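Local coordinates for protein transcriptional regulator (Actinomyces oris, PDB 5V8C) that probably acts as a LytR-Cps2A-Psr phosphotransferase that mediates glycosylation of a cell wall-anchored surface protein, at residues A[93-96]-A[97-100]; A[276-280]-A[281-285]; A[182-185]-A[186-190]; A[113-116]-A[117-121]. One frame throughout, in Å; residues are numbered along the deposited sequence.

How the contacts relate
Four short-range contacts illustrate how a helix is started, continued and stopped. Contact 4 and contact 1 are both helix beginnings, yet they differ: contact 4 uses an aspartate N-cap and a capping box straight after a strand, whereas contact 1 has a glycine N-cap followed by proline. Contact 2 is a helix end, closed by a Schellman motif and an apolar pair, and contact 3 is the first turns of the long helix 182-208, where an arginine folds onto a backbone carbonyl. Contacts 1 and 2 are partly buried; contacts 3 and 4 lie at the surface. Contacts 1 and 4 come nearest to each other, about 5 Å between nearest atoms, and both border strand 23-28.

Contact 1: residues A[93-96]-A[97-100]; sequences GPQN and TVNA
Gln95 and Asn99 stand one turn apart at the start of helix 94-105, and their side-chain amides are joined by a hydrogen bond from Gln95 NE2 to Asn99 OD1 of 2.9 Å. The bond is bent, with an N-H...O angle of 135°. The oxygen lies close to the amide plane of Gln95, but NE2 comes in from above the carbonyl plane of Asn99 and misses its lone pairs; the two amides are turned 38° against each other. A bend in the glutamine chain (chi2 62°) brings NE2 round to the next turn, where it also lies 4.1 Å from Val98 CG1.

Behind this pair runs the helical backbone. Asn99 N donates to Gln95 O at 3.0 Å, Val98 N to Pro94 O at 2.9 Å and Ala100 N to Asn96 O at 2.7 Å. Gly93 is the N-cap, with backbone angles that suit glycine, and its carbonyl O already receives Asn96 N at 2.9 Å. Pro94 follows in the first turn, where the absence of an N-H costs the helix nothing.

Outside the turn, Gln95 OE1 accepts from Ala10 N, Asn96 ND2 donates to Thr89 O, and Thr97 OG1 is hydrogen-bonded to Thr89 OG1. Thr97 and Val98 pack on Leu26 and Leu24, which seats this end of helix 94-105 against strand 23-28 of the mixed sheet.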
loop_
_atom_site.group_PDB
_atom_site.type_symbol
_atom_site.label_atom_id
_atom_site.label_comp_id
_atom_site.label_asym_id
_atom_site.label_seq_id
_atom_site.Cartn_x
_atom_site.Cartn_y
_atom_site.Cartn_z
ATOM N N GLY A 93 11.803 -12.222 -3.546
ATOM C CA GLY A 93 12.215 -11.402 -2.412
ATOM C C GLY A 93 11.953 -9.917 -2.565
ATOM O O GLY A 93 11.859 -9.422 -3.689
ATOM N N PRO A 94 11.879 -9.169 -1.436
ATOM C CA PRO A 94 11.655 -7.712 -1.518
ATOM C C PRO A 94 12.683 -6.990 -2.370
ATOM O O PRO A 94 12.368 -5.950 -2.938
ATOM C CB PRO A 94 11.755 -7.255 -0.062
ATOM C CG PRO A 94 12.503 -8.353 0.645
ATOM C CD PRO A 94 12.022 -9.602 -0.034
ATOM N N GLN A 95 13.906 -7.541 -2.462
ATOM C CA GLN A 95 14.987 -6.967 -3.262
ATOM C C GLN A 95 14.572 -6.845 -4.725
ATOM O O GLN A 95 14.900 -5.854 -5.373
ATOM C CB GLN A 95 16.275 -7.795 -3.128
ATOM C CG GLN A 95 17.486 -7.155 -3.809
ATOM C CD GLN A 95 17.853 -5.820 -3.206
ATOM O OE1 GLN A 95 18.349 -5.745 -2.085
ATOM N NE2 GLN A 95 17.606 -4.735 -3.930
ATOM N N ASN A 96 13.808 -7.824 -5.221
ATOM C CA ASN A 96 13.324 -7.825 -6.596
ATOM C C ASN A 96 12.268 -6.756 -6.829
ATOM O O ASN A 96 12.308 -6.099 -7.866
ATOM C CB ASN A 96 12.809 -9.196 -7.000
ATOM C CG ASN A 96 12.654 -9.332 -8.486
ATOM O OD1 ASN A 96 13.543 -8.956 -9.264
ATOM N ND2 ASN A 96 11.493 -9.805 -8.912
ATOM N N THR A 97 11.341 -6.572 -5.867
ATOM C CA THR A 97 10.311 -5.523 -5.917
ATOM C C THR A 97 10.964 -4.131 -5.875
ATOM O O THR A 97 10.603 -3.271 -6.682
ATOM C CB THR A 97 9.301 -5.692 -4.772
ATOM O OG1 THR A 97 8.818 -7.032 -4.776
ATOM C CG2 THR A 97 8.132 -4.728 -4.879
ATOM N N VAL A 98 11.933 -3.926 -4.957
ATOM C CA VAL A 98 12.691 -2.679 -4.824
ATOM C C VAL A 98 13.415 -2.370 -6.161
ATOM O O VAL A 98 13.327 -1.248 -6.669
ATOM C CB VAL A 98 13.657 -2.742 -3.601
ATOM C CG1 VAL A 98 14.784 -1.727 -3.713
ATOM C CG2 VAL A 98 12.901 -2.546 -2.290
ATOM N N ASN A 99 14.049 -3.391 -6.760
ATOM C CA ASN A 99 14.749 -3.257 -8.027
ATOM C C ASN A 99 13.802 -3.020 -9.204
ATOM O O ASN A 99 14.069 -2.136 -10.014
ATOM C CB ASN A 99 15.656 -4.461 -8.268
ATOM C CG ASN A 99 16.853 -4.529 -7.341
ATOM O OD1 ASN A 99 17.144 -3.609 -6.572
ATOM N ND2 ASN A 99 17.571 -5.635 -7.387
ATOM N N ALA A 100 12.683 -3.770 -9.276
ATOM C CA ALA A 100 11.675 -3.640 -10.332
ATOM C C ALA A 100 11.076 -2.232 -10.399
ATOM O O ALA A 100 11.040 -1.645 -11.478
ATOM C CB ALA A 100 10.573 -4.674 -10.147
#

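Contact 2: residues A[276-280]-A[281-285]; sequences DLLAR and YGYSP
A Schellman motif ends the helix that carries Leu278 and Ala279, with Gly282 as its C-prime residue. Tyr283 N donates to Leu278 O at 3.0 Å, and the inner bond, Gly282 N to Ala279 O at 3.2 Å, is weak. Gly282 takes a positive phi of 75°, a value that favours glycine, and so turns the chain out of the helix.

Side chains brace the turn on two flanks. Leu278 CD2 meets Tyr283 CD2 at 3.6 Å, the two side chains crossing at about a right angle, while the carbonyl O of Tyr281 stands over the centre of the Tyr283 ring. Tyr281 has CG anti to its carbonyl carbon (chi1 -53°), which turns the ring back along the helix; there its CE2 lies 3.7 Å from Leu277 CD2, and CD2 and CE2 both lie beside Leu277 O. Arg280 CB sits over one face of the same ring, and Tyr281 also packs on Thr66 and Ile68 of strand 65-70. A serine at Tyr281 would probably leave Leu277 CD2 without its aromatic neighbour and open a gap beside that strand.

Gly282 O is held by Ser16 OG, and Tyr283 packs on Leu57 and Arg59 of strand 52-60. Paired 6→1 and 5→2 backbone hydrogen bonds, a left-handed glycine and an apolar pair joining the residue after that glycine to the last turn of helix are the classic signature of the Schellman helix stop.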
loop_
_atom_site.group_PDB
_atom_site.type_symbol
_atom_site.label_atom_id
_atom_site.label_comp_id
_atom_site.label_asym_id
_atom_site.label_seq_id
_atom_site.Cartn_x
_atom_site.Cartn_y
_atom_site.Cartn_z
ATOM N N ASP A 276 3.570 10.975 -15.943
ATOM C CA ASP A 276 3.579 12.397 -15.561
ATOM C C ASP A 276 3.398 12.562 -14.058
ATOM O O ASP A 276 4.157 13.295 -13.424
ATOM C CB ASP A 276 2.481 13.183 -16.306
ATOM C CG ASP A 276 2.570 13.136 -17.821
ATOM O OD1 ASP A 276 3.690 13.311 -18.359
ATOM O OD2 ASP A 276 1.509 12.996 -18.470
ATOM N N LEU A 277 2.388 11.872 -13.495
ATOM C CA LEU A 277 2.085 11.849 -12.068
ATOM C C LEU A 277 3.340 11.421 -11.303
ATOM O O LEU A 277 3.654 12.009 -10.278
ATOM C CB LEU A 277 0.924 10.859 -11.823
ATOM C CG LEU A 277 0.220 10.804 -10.436
ATOM C CD1 LEU A 277 0.686 9.623 -9.620
ATOM C CD2 LEU A 277 0.301 12.120 -9.668
ATOM N N LEU A 278 4.086 10.447 -11.841
ATOM C CA LEU A 278 5.316 9.960 -11.241
ATOM C C LEU A 278 6.465 10.924 -11.487
ATOM O O LEU A 278 7.350 11.037 -10.635
ATOM C CB LEU A 278 5.660 8.551 -11.759
ATOM C CG LEU A 278 4.860 7.387 -11.156
ATOM C CD1 LEU A 278 4.993 6.142 -12.001
ATOM C CD2 LEU A 278 5.315 7.071 -9.750
ATOM N N ALA A 279 6.441 11.643 -12.627
ATOM C CA ALA A 279 7.466 12.637 -12.974
ATOM C C ALA A 279 7.357 13.879 -12.098
ATOM O O ALA A 279 8.353 14.573 -11.910
ATOM C CB ALA A 279 7.357 13.031 -14.436
ATOM N N ARG A 280 6.146 14.178 -11.593
ATOM C CA ARG A 280 5.911 15.301 -10.686
ATOM C C ARG A 280 6.757 15.133 -9.411
ATOM O O ARG A 280 7.430 16.077 -8.987
ATOM C CB ARG A 280 4.420 15.398 -10.316
ATOM C CG ARG A 280 3.561 16.008 -11.412
ATOM C CD ARG A 280 2.121 16.220 -10.978
ATOM N NE ARG A 280 1.326 16.818 -12.051
ATOM C CZ ARG A 280 1.096 18.122 -12.178
ATOM N NH1 ARG A 280 1.565 18.977 -11.278
ATOM N NH2 ARG A 280 0.380 18.577 -13.198
ATOM N N TYR A 281 6.776 13.899 -8.861
ATOM C CA TYR A 281 7.504 13.532 -7.645
ATOM C C TYR A 281 8.961 13.095 -7.908
ATOM O O TYR A 281 9.602 12.518 -7.034
ATOM C CB TYR A 281 6.708 12.469 -6.857
ATOM C CG TYR A 281 5.276 12.884 -6.586
ATOM C CD1 TYR A 281 4.974 13.822 -5.600
ATOM C CD2 TYR A 281 4.228 12.384 -7.348
ATOM C CE1 TYR A 281 3.666 14.255 -5.389
ATOM C CE2 TYR A 281 2.915 12.804 -7.142
ATOM C CZ TYR A 281 2.639 13.742 -6.162
ATOM O OH TYR A 281 1.344 14.152 -5.956
ATOM N N GLY A 282 9.473 13.408 -9.095
ATOM C CA GLY A 282 10.858 13.146 -9.485
ATOM C C GLY A 282 11.244 11.716 -9.811
ATOM O O GLY A 282 12.431 11.378 -9.766
ATOM N N TYR A 283 10.262 10.872 -10.167
ATOM C CA TYR A 283 10.526 9.478 -10.519
ATOM C C TYR A 283 10.571 9.300 -12.027
ATOM O O TYR A 283 9.623 9.681 -12.718
ATOM C CB TYR A 283 9.459 8.537 -9.933
ATOM C CG TYR A 283 9.218 8.671 -8.444
ATOM C CD1 TYR A 283 10.278 8.661 -7.542
ATOM C CD2 TYR A 283 7.928 8.706 -7.930
ATOM C CE1 TYR A 283 10.060 8.732 -6.168
ATOM C CE2 TYR A 283 7.697 8.771 -6.560
ATOM C CZ TYR A 283 8.766 8.782 -5.680
ATOM O OH TYR A 283 8.534 8.859 -4.327
ATOM N N SER A 284 11.661 8.704 -12.536
ATOM C CA SER A 284 11.837 8.416 -13.957
ATOM C C SER A 284 12.788 7.224 -14.109
ATOM O O SER A 284 13.836 7.214 -13.455
ATOM C CB SER A 284 12.381 9.638 -14.692
ATOM O OG SER A 284 12.438 9.413 -16.091
ATOM N N PRO A 285 12.439 6.188 -14.919
ATOM C CA PRO A 285 13.338 5.026 -15.050
ATOM C C PRO A 285 14.765 5.374 -15.476
ATOM O O PRO A 285 15.711 4.803 -14.934
ATOM C CB PRO A 285 12.628 4.126 -16.074
ATOM C CG PRO A 285 11.652 5.002 -16.755
ATOM C CD PRO A 285 11.234 6.028 -15.753
#

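Contact 3: residues A[182-185]-A[186-190]; sequences QADG and AQRRS
Arg189 folds back onto Gly185, one turn earlier, in the opening turns of the alpha helix 182-208. From CB outward its chain stays close to a single atom: CB lies 3.4 Å from Gly185 O, CG 3.6 Å and CD 3.8 Å. A bend at chi3 (-73°) then points NE straight at that oxygen, giving a hydrogen bond of 2.9 Å with an N-H...O angle of 179°. The oxygen is in the guanidinium plane, whereas NE stands above the carbonyl plane of Gly185, away from the lone pairs. Farther out, NH2 rests beside Gly185 C, with Gln182 NE2 3.8 Å away.

Gly185 O thus accepts twice, since Arg189 N, the regular helical donor, reaches it at 3.1 Å from the opposite face of its plane. The lack of a side chain at Gly185 is consistent with the close approach of NH2. A leucine here has neither NE nor the charge, and Gly185 O would probably be left with the backbone N-H alone of these two donors. A phosphate ion, probably from the crystallisation liquor, lies about 5 Å from the arginine side chain.

Ala183 and Gln187 touch Arg262, and Ala186 touches Asp73, both in loops. On another flank, Arg188 lays one guanidinium face over Asp184 O; its NH2 stays 4.3 Å from Asp184 OD1, which lies well out of the guanidinium plane, so any attraction is probably one of charge only.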
loop_
_atom_site.group_PDB
_atom_site.type_symbol
_atom_site.label_atom_id
_atom_site.label_comp_id
_atom_site.label_asym_id
_atom_site.label_seq_id
_atom_site.Cartn_x
_atom_site.Cartn_y
_atom_site.Cartn_z
ATOM N N GLN A 182 -12.709 -9.532 -14.030
ATOM C CA GLN A 182 -11.441 -9.468 -13.298
ATOM C C GLN A 182 -11.006 -8.008 -13.068
ATOM O O GLN A 182 -10.422 -7.694 -12.023
ATOM C CB GLN A 182 -10.348 -10.260 -14.033
ATOM C CG GLN A 182 -9.818 -11.450 -13.237
ATOM C CD GLN A 182 -8.427 -11.221 -12.692
ATOM O OE1 GLN A 182 -7.458 -11.873 -13.099
ATOM N NE2 GLN A 182 -8.299 -10.312 -11.733
ATOM N N ALA A 183 -11.318 -7.122 -14.042
ATOM C CA ALA A 183 -11.030 -5.689 -13.978
ATOM C C ALA A 183 -11.915 -5.033 -12.926
ATOM O O ALA A 183 -11.439 -4.177 -12.181
ATOM C CB ALA A 183 -11.265 -5.037 -15.334
ATOM N N ASP A 184 -13.191 -5.462 -12.846
ATOM C CA ASP A 184 -14.147 -4.955 -11.864
ATOM C C ASP A 184 -13.641 -5.207 -10.441
ATOM O O ASP A 184 -13.585 -4.273 -9.646
ATOM C CB ASP A 184 -15.538 -5.579 -12.078
ATOM C CG ASP A 184 -16.281 -5.095 -13.313
ATOM O OD1 ASP A 184 -15.955 -3.991 -13.810
ATOM O OD2 ASP A 184 -17.217 -5.804 -13.760
ATOM N N GLY A 185 -13.191 -6.435 -10.183
ATOM C CA GLY A 185 -12.632 -6.857 -8.903
ATOM C C GLY A 185 -11.329 -6.169 -8.543
ATOM O O GLY A 185 -11.091 -5.877 -7.367
ATOM N N ALA A 186 -10.473 -5.897 -9.548
ATOM C CA ALA A 186 -9.212 -5.183 -9.327
ATOM C C ALA A 186 -9.480 -3.707 -9.028
ATOM O O ALA A 186 -8.771 -3.120 -8.208
ATOM C CB ALA A 186 -8.303 -5.320 -10.536
ATOM N N GLN A 187 -10.527 -3.120 -9.658
ATOM C CA GLN A 187 -10.935 -1.732 -9.418
ATOM C C GLN A 187 -11.511 -1.571 -8.003
ATOM O O GLN A 187 -11.153 -0.616 -7.312
ATOM C CB GLN A 187 -11.941 -1.232 -10.482
ATOM C CG GLN A 187 -11.382 -1.087 -11.905
ATOM C CD GLN A 187 -10.047 -0.384 -11.995
ATOM O OE1 GLN A 187 -9.878 0.752 -11.543
ATOM N NE2 GLN A 187 -9.078 -1.033 -12.626
ATOM N N ARG A 188 -12.362 -2.526 -7.557
ATOM C CA ARG A 188 -12.925 -2.525 -6.201
ATOM C C ARG A 188 -11.816 -2.721 -5.158
ATOM O O ARG A 188 -11.943 -2.221 -4.041
ATOM C CB ARG A 188 -14.007 -3.611 -6.016
ATOM C CG ARG A 188 -15.179 -3.583 -7.005
ATOM C CD ARG A 188 -15.907 -2.252 -7.087
ATOM N NE ARG A 188 -15.742 -1.633 -8.403
ATOM C CZ ARG A 188 -16.573 -1.811 -9.428
ATOM N NH1 ARG A 188 -17.644 -2.583 -9.295
ATOM N NH2 ARG A 188 -16.340 -1.215 -10.589
ATOM N N ARG A 189 -10.733 -3.454 -5.527
ATOM C CA ARG A 189 -9.575 -3.711 -4.667
ATOM C C ARG A 189 -8.756 -2.444 -4.442
ATOM O O ARG A 189 -8.443 -2.125 -3.296
ATOM C CB ARG A 189 -8.688 -4.823 -5.240
ATOM C CG ARG A 189 -8.891 -6.171 -4.563
ATOM C CD ARG A 189 -8.229 -7.295 -5.339
ATOM N NE ARG A 189 -8.960 -7.609 -6.569
ATOM C CZ ARG A 189 -8.710 -8.660 -7.344
ATOM N NH1 ARG A 189 -7.751 -9.519 -7.020
ATOM N NH2 ARG A 189 -9.422 -8.865 -8.444
ATOM N N SER A 190 -8.432 -1.705 -5.525
ATOM C CA SER A 190 -7.669 -0.456 -5.435
ATOM C C SER A 190 -8.457 0.593 -4.653
ATOM O O SER A 190 -7.876 1.350 -3.876
ATOM C CB SER A 190 -7.314 0.065 -6.824
ATOM O OG SER A 190 -8.479 0.361 -7.576
#

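Contact 4: residues A[113-116]-A[117-121]; sequences VTID and MAQFA
The carboxylate of Asp116 and the amide of Gln119 lie stacked, each offering one face to the other, with their planes 14° apart and Asp116 OD2 3.4 Å from Gln119 CD. The stack is held by two reciprocal hydrogen bonds. Gln119 N donates to Asp116 OD1 at 2.8 Å, meeting it on the anti side and out of the carboxylate plane, and Asp116 N donates to Gln119 OE1 at 2.9 Å. This is a capping box, with Asp116 as the N-cap of helix 117-126. CG of Asp116 stands between its backbone N and carbonyl carbon (chi1 67°), which places OD1 over the first turn; a carboxylate there would probably be stabilised by the helix dipole.

The backbone adds Phe120 N to Asp116 O at 2.8 Å. Alongside, Ile115 CG2 touches Gln119 CB at 3.5 Å and lies 4.2 Å from Phe120 CB, an apolar flank to the polar cap.

Strand 113-115 and helix 117-121 run at 93° to each other. Ile115 is bonded through its backbone to Leu26 and Thr28 on strand 23-28, Gln119 touches Thr226 of strand 226-228, and Met117 and Phe120 pack on Leu161 of helix 157-165.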
loop_
_atom_site.group_PDB
_atom_site.type_symbol
_atom_site.label_atom_id
_atom_site.label_comp_id
_atom_site.label_asym_id
_atom_site.label_seq_id
_atom_site.Cartn_x
_atom_site.Cartn_y
_atom_site.Cartn_z
ATOM N N VAL A 113 9.140 -0.966 4.469
ATOM C CA VAL A 113 8.249 -1.537 5.477
ATOM C C VAL A 113 7.468 -2.693 4.837
ATOM O O VAL A 113 6.881 -2.531 3.760
ATOM C CB VAL A 113 7.301 -0.494 6.131
ATOM C CG1 VAL A 113 6.611 -1.080 7.361
ATOM C CG2 VAL A 113 8.053 0.777 6.505
ATOM N N THR A 114 7.485 -3.856 5.495
ATOM C CA THR A 114 6.801 -5.065 5.042
ATOM C C THR A 114 5.852 -5.552 6.131
ATOM O O THR A 114 6.216 -5.591 7.305
ATOM C CB THR A 114 7.835 -6.097 4.579
ATOM O OG1 THR A 114 8.344 -5.671 3.318
ATOM C CG2 THR A 114 7.276 -7.509 4.471
ATOM N N ILE A 115 4.609 -5.837 5.750
ATOM C CA ILE A 115 3.575 -6.259 6.689
ATOM C C ILE A 115 2.881 -7.481 6.109
ATOM O O ILE A 115 2.384 -7.432 4.982
ATOM C CB ILE A 115 2.546 -5.109 6.981
ATOM C CG1 ILE A 115 3.210 -3.723 7.050
ATOM C CG2 ILE A 115 1.751 -5.386 8.257
ATOM C CD1 ILE A 115 2.324 -2.596 6.693
ATOM N N ASP A 116 2.835 -8.569 6.877
ATOM C CA ASP A 116 2.137 -9.770 6.444
ATOM C C ASP A 116 0.644 -9.726 6.854
ATOM O O ASP A 116 0.209 -8.748 7.467
ATOM C CB ASP A 116 2.876 -11.039 6.917
ATOM C CG ASP A 116 2.905 -11.290 8.414
ATOM O OD1 ASP A 116 1.823 -11.255 9.045
ATOM O OD2 ASP A 116 3.970 -11.704 8.924
ATOM N N MET A 117 -0.127 -10.763 6.513
ATOM C CA MET A 117 -1.561 -10.849 6.809
ATOM C C MET A 117 -1.882 -10.760 8.312
ATOM O O MET A 117 -2.694 -9.930 8.718
ATOM C CB MET A 117 -2.166 -12.125 6.198
ATOM C CG MET A 117 -2.324 -12.066 4.693
ATOM S SD MET A 117 -3.361 -13.429 4.087
ATOM C CE MET A 117 -2.688 -13.645 2.459
ATOM N N ALA A 118 -1.231 -11.596 9.133
ATOM C CA ALA A 118 -1.420 -11.601 10.579
ATOM C C ALA A 118 -0.927 -10.273 11.203
ATOM O O ALA A 118 -1.566 -9.751 12.120
ATOM C CB ALA A 118 -0.681 -12.777 11.188
ATOM N N GLN A 119 0.174 -9.708 10.663
ATOM C CA GLN A 119 0.730 -8.432 11.111
ATOM C C GLN A 119 -0.269 -7.304 10.843
ATOM O O GLN A 119 -0.591 -6.555 11.761
ATOM C CB GLN A 119 2.078 -8.153 10.429
ATOM C CG GLN A 119 3.253 -8.926 11.017
ATOM C CD GLN A 119 4.554 -8.676 10.286
ATOM O OE1 GLN A 119 4.585 -8.283 9.119
ATOM N NE2 GLN A 119 5.665 -8.929 10.951
ATOM N N PHE A 120 -0.842 -7.262 9.629
ATOM C CA PHE A 120 -1.865 -6.283 9.246
ATOM C C PHE A 120 -3.090 -6.355 10.153
ATOM O O PHE A 120 -3.508 -5.329 10.684
ATOM C CB PHE A 120 -2.275 -6.465 7.772
ATOM C CG PHE A 120 -3.184 -5.394 7.221
ATOM C CD1 PHE A 120 -2.783 -4.062 7.196
ATOM C CD2 PHE A 120 -4.431 -5.717 6.706
ATOM C CE1 PHE A 120 -3.614 -3.075 6.660
ATOM C CE2 PHE A 120 -5.253 -4.734 6.155
ATOM C CZ PHE A 120 -4.832 -3.422 6.120
ATOM N N ALA A 121 -3.639 -7.564 10.368
ATOM C CA ALA A 121 -4.813 -7.754 11.233
ATOM C C ALA A 121 -4.561 -7.360 12.701
ATOM O O ALA A 121 -5.452 -6.785 13.331
ATOM C CB ALA A 121 -5.317 -9.188 11.138
#